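Local structure of transcriptional regulator, LacI family (Burkholderia phymatum, 2RGY) at residues Leu103-Phe108 against Ile266-Pro271. The protein probably regulates transcription as a LacI-family DNA-binding protein, its periplasmic binding protein-like core likely sensing a sugar or related small molecule. Numbering follows the deposited sequence.
Sequences LPDASF and IFREFP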
ATOM      1  N   LEU A 103      25.256 -12.503 -14.771  1.00 33.15           N
ATOM      2  CA  LEU A 103      25.889 -12.319 -13.463  1.00 31.53           C
ATOM      3  C   LEU A 103      24.908 -12.750 -12.381  1.00 30.79           C
ATOM      4  O   LEU A 103      24.305 -11.917 -11.707  1.00 30.12           O
ATOM      5  CB  LEU A 103      26.255 -10.849 -13.256  1.00 32.79           C
ATOM      6  CG  LEU A 103      27.377 -10.615 -12.250  1.00 32.68           C
ATOM      7  CD1 LEU A 103      28.694 -10.989 -12.921  1.00 34.19           C
ATOM      8  CD2 LEU A 103      27.414  -9.168 -11.809  1.00 33.52           C
ATOM      9  N   PRO A 104      24.740 -14.065 -12.202  1.00 29.83           N
ATOM     10  CA  PRO A 104      23.839 -14.683 -11.224  1.00 28.80           C
ATOM     11  C   PRO A 104      23.724 -14.085  -9.825  1.00 28.49           C
ATOM     12  O   PRO A 104      22.611 -13.857  -9.350  1.00 26.91           O
ATOM     13  CB  PRO A 104      24.307 -16.131 -11.199  1.00 30.71           C
ATOM     14  CG  PRO A 104      24.706 -16.346 -12.643  1.00 31.97           C
ATOM     15  CD  PRO A 104      25.477 -15.094 -12.959  1.00 29.84           C
ATOM     16  N   ASP A 105      24.825 -13.820  -9.132  1.00 27.24           N
ATOM     17  CA  ASP A 105      24.609 -13.294  -7.794  1.00 27.85           C
ATOM     18  C   ASP A 105      24.098 -11.861  -7.728  1.00 25.40           C
ATOM     19  O   ASP A 105      23.947 -11.313  -6.645  1.00 23.28           O
ATOM     20  CB  ASP A 105      25.831 -13.487  -6.890  1.00 32.03           C
ATOM     21  CG  ASP A 105      27.095 -13.041  -7.520  1.00 36.29           C
ATOM     22  OD1 ASP A 105      27.078 -11.946  -8.122  1.00 40.97           O
ATOM     23  OD2 ASP A 105      28.109 -13.773  -7.399  1.00 38.75           O
ATOM     24  N   ALA A 106      23.804 -11.269  -8.882  1.00 22.97           N
ATOM     25  CA  ALA A 106      23.241  -9.921  -8.928  1.00 22.85           C
ATOM     26  C   ALA A 106      21.718 -10.105  -8.933  1.00 22.26           C
ATOM     27  O   ALA A 106      20.954  -9.139  -8.998  1.00 22.18           O
ATOM     28  CB  ALA A 106      23.683  -9.198 -10.193  1.00 22.34           C
ATOM     29  N   SER A 107      21.299 -11.366  -8.868  1.00 20.95           N
ATOM     30  CA  SER A 107      19.889 -11.735  -8.871  1.00 22.28           C
ATOM     31  C   SER A 107      19.462 -12.406  -7.564  1.00 21.68           C
ATOM     32  O   SER A 107      20.087 -13.366  -7.105  1.00 19.01           O
ATOM     33  CB  SER A 107      19.594 -12.682 -10.040  1.00 22.59           C
ATOM     34  OG  SER A 107      18.287 -13.221  -9.928  1.00 25.55           O
ATOM     35  N   PHE A 108      18.397 -11.875  -6.971  1.00 21.38           N
ATOM     36  CA  PHE A 108      17.842 -12.403  -5.731  1.00 20.66           C
ATOM     37  C   PHE A 108      16.385 -12.723  -6.018  1.00 21.96           C
ATOM     38  O   PHE A 108      15.552 -11.828  -6.168  1.00 22.49           O
ATOM     39  CB  PHE A 108      17.993 -11.372  -4.621  1.00 17.60           C
ATOM     40  CG  PHE A 108      19.397 -11.279  -4.098  1.00 18.92           C
ATOM     41  CD1 PHE A 108      19.764 -11.956  -2.928  1.00 16.86           C
ATOM     42  CD2 PHE A 108      20.377 -10.566  -4.807  1.00 17.79           C
ATOM     43  CE1 PHE A 108      21.089 -11.935  -2.471  1.00 18.04           C
ATOM     44  CE2 PHE A 108      21.707 -10.537  -4.366  1.00 19.00           C
ATOM     45  CZ  PHE A 108      22.066 -11.221  -3.192  1.00 17.19           C
ATOM     46  N   ILE A 266      26.001 -12.828   2.955  1.00 23.51           N
ATOM     47  CA  ILE A 266      24.799 -12.818   2.123  1.00 22.25           C
ATOM     48  C   ILE A 266      24.136 -14.188   1.981  1.00 22.45           C
ATOM     49  O   ILE A 266      24.800 -15.171   1.663  1.00 22.07           O
ATOM     50  CB  ILE A 266      25.138 -12.281   0.717  1.00 21.09           C
ATOM     51  CG1 ILE A 266      25.872 -10.943   0.839  1.00 19.89           C
ATOM     52  CG2 ILE A 266      23.870 -12.115  -0.111  1.00 23.11           C
ATOM     53  CD1 ILE A 266      25.098  -9.879   1.581  1.00 18.46           C
ATOM     54  N   PHE A 267      22.824 -14.243   2.219  1.00 21.55           N
ATOM     55  CA  PHE A 267      22.055 -15.486   2.093  1.00 21.69           C
ATOM     56  C   PHE A 267      21.012 -15.339   0.985  1.00 22.14           C
ATOM     57  O   PHE A 267      20.340 -14.307   0.888  1.00 21.14           O
ATOM     58  CB  PHE A 267      21.405 -15.828   3.432  1.00 22.69           C
ATOM     59  CG  PHE A 267      22.394 -15.894   4.563  1.00 26.02           C
ATOM     60  CD1 PHE A 267      22.864 -14.721   5.160  1.00 25.80           C
ATOM     61  CD2 PHE A 267      22.926 -17.118   4.969  1.00 27.14           C
ATOM     62  CE1 PHE A 267      23.862 -14.760   6.147  1.00 27.69           C
ATOM     63  CE2 PHE A 267      23.928 -17.177   5.958  1.00 28.50           C
ATOM     64  CZ  PHE A 267      24.395 -15.994   6.546  1.00 27.81           C
ATOM     65  N   ARG A 268      20.893 -16.368   0.149  1.00 22.70           N
ATOM     66  CA  ARG A 268      19.977 -16.352  -0.998  1.00 24.17           C
ATOM     67  C   ARG A 268      18.886 -17.422  -0.985  1.00 26.04           C
ATOM     68  O   ARG A 268      18.111 -17.528  -1.942  1.00 25.84           O
ATOM     69  CB  ARG A 268      20.782 -16.517  -2.293  1.00 23.50           C
ATOM     70  CG  ARG A 268      21.836 -15.454  -2.506  1.00 25.02           C
ATOM     71  CD  ARG A 268      22.971 -15.959  -3.384  1.00 23.65           C
ATOM     72  NE  ARG A 268      23.985 -14.931  -3.554  1.00 21.51           N
ATOM     73  CZ  ARG A 268      23.819 -13.849  -4.302  1.00 23.66           C
ATOM     74  NH1 ARG A 268      22.679 -13.669  -4.960  1.00 21.76           N
ATOM     75  NH2 ARG A 268      24.777 -12.931  -4.365  1.00 22.77           N
ATOM     76  N   GLU A 269      18.826 -18.217   0.077  1.00 26.83           N
ATOM     77  CA  GLU A 269      17.835 -19.291   0.154  1.00 28.17           C
ATOM     78  C   GLU A 269      16.882 -19.151   1.326  1.00 27.45           C
ATOM     79  O   GLU A 269      17.301 -19.179   2.482  1.00 26.24           O
ATOM     80  CB  GLU A 269      18.536 -20.651   0.260  1.00 31.15           C
ATOM     81  CG  GLU A 269      19.465 -20.978  -0.913  1.00 38.37           C
ATOM     82  CD  GLU A 269      18.745 -20.927  -2.250  1.00 41.44           C
ATOM     83  OE1 GLU A 269      17.627 -21.477  -2.334  1.00 44.28           O
ATOM     84  OE2 GLU A 269      19.288 -20.336  -3.217  1.00 43.65           O
ATOM     85  N   PHE A 270      15.600 -18.999   1.023  1.00 26.44           N
ATOM     86  CA  PHE A 270      14.597 -18.893   2.066  1.00 27.11           C
ATOM     87  C   PHE A 270      13.432 -19.772   1.684  1.00 27.17           C
ATOM     88  O   PHE A 270      13.118 -19.928   0.502  1.00 27.86           O
ATOM     89  CB  PHE A 270      14.173 -17.446   2.260  1.00 26.69           C
ATOM     90  CG  PHE A 270      15.311 -16.556   2.636  1.00 28.53           C
ATOM     91  CD1 PHE A 270      15.947 -15.778   1.669  1.00 28.33           C
ATOM     92  CD2 PHE A 270      15.811 -16.563   3.941  1.00 27.61           C
ATOM     93  CE1 PHE A 270      17.072 -15.012   1.993  1.00 30.34           C
ATOM     94  CE2 PHE A 270      16.943 -15.801   4.287  1.00 29.34           C
ATOM     95  CZ  PHE A 270      17.577 -15.024   3.309  1.00 29.39           C
ATOM     96  N   PRO A 271      12.787 -20.388   2.679  1.00 26.78           N
ATOM     97  CA  PRO A 271      11.671 -21.244   2.304  1.00 27.67           C
ATOM     98  C   PRO A 271      10.376 -20.507   2.014  1.00 27.16           C
ATOM     99  O   PRO A 271      10.125 -19.408   2.512  1.00 24.97           O
ATOM    100  CB  PRO A 271      11.562 -22.199   3.496  1.00 27.06           C
ATOM    101  CG  PRO A 271      11.913 -21.321   4.645  1.00 28.73           C
ATOM    102  CD  PRO A 271      13.104 -20.522   4.114  1.00 28.50           C
TER
HETATM  103  O   HOH W   1      20.506 -15.535  -5.396  1.00 27.27           O
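Arg268 reaches across to Phe108 and lays its guanidinium over one face of the aromatic ring, a compact example of how a single long side chain can tie a loop to a strand of a sheet. The two planes are 27° apart, and the group is displaced toward the rim: NH1 sits 3.1 Å from Phe108 CZ, and Arg268 CG touches Phe108 CE1 at 3.6 Å. An extended run from CG to NE (chi3 -179°) carries the guanidinium this far from its own backbone. At the edge of the same ring, Ile266 CG2 lies in plane, 3.7 Å from Phe108 CE1, so the phenyl group meets a charged group on a face and a methyl at its rim. The Asp105 methylene lies on the opposite face of the guanidinium, but so close to NH2 that its exact placing is doubtful.

Polar contacts limit how the guanidinium can turn. Arg268 NH1 donates to Asp105 O at 3.2 Å, approaching from above the carbonyl plane with a bent N-H...O angle of 136°. A second bond to that oxygen, from NH2, is less certain because this nitrogen is placed too close to a neighbour in the model. In the guanidinium plane, a water accepts from Arg268 NH1 at 2.9 Å and donates to Ser107 O at 2.8 Å.

Trp254 of helix 244-260 adds a cation-pi contact to Arg268, and Ala251 of that helix touches Phe108. The contact thus fastens the loop before strand 273-275 to strand 107-108, outermost in this chain's parallel sheet of the N-terminal lobe, in the two-lobed alpha/beta periplasmic-binding-protein fold characteristic of LacI-family regulators.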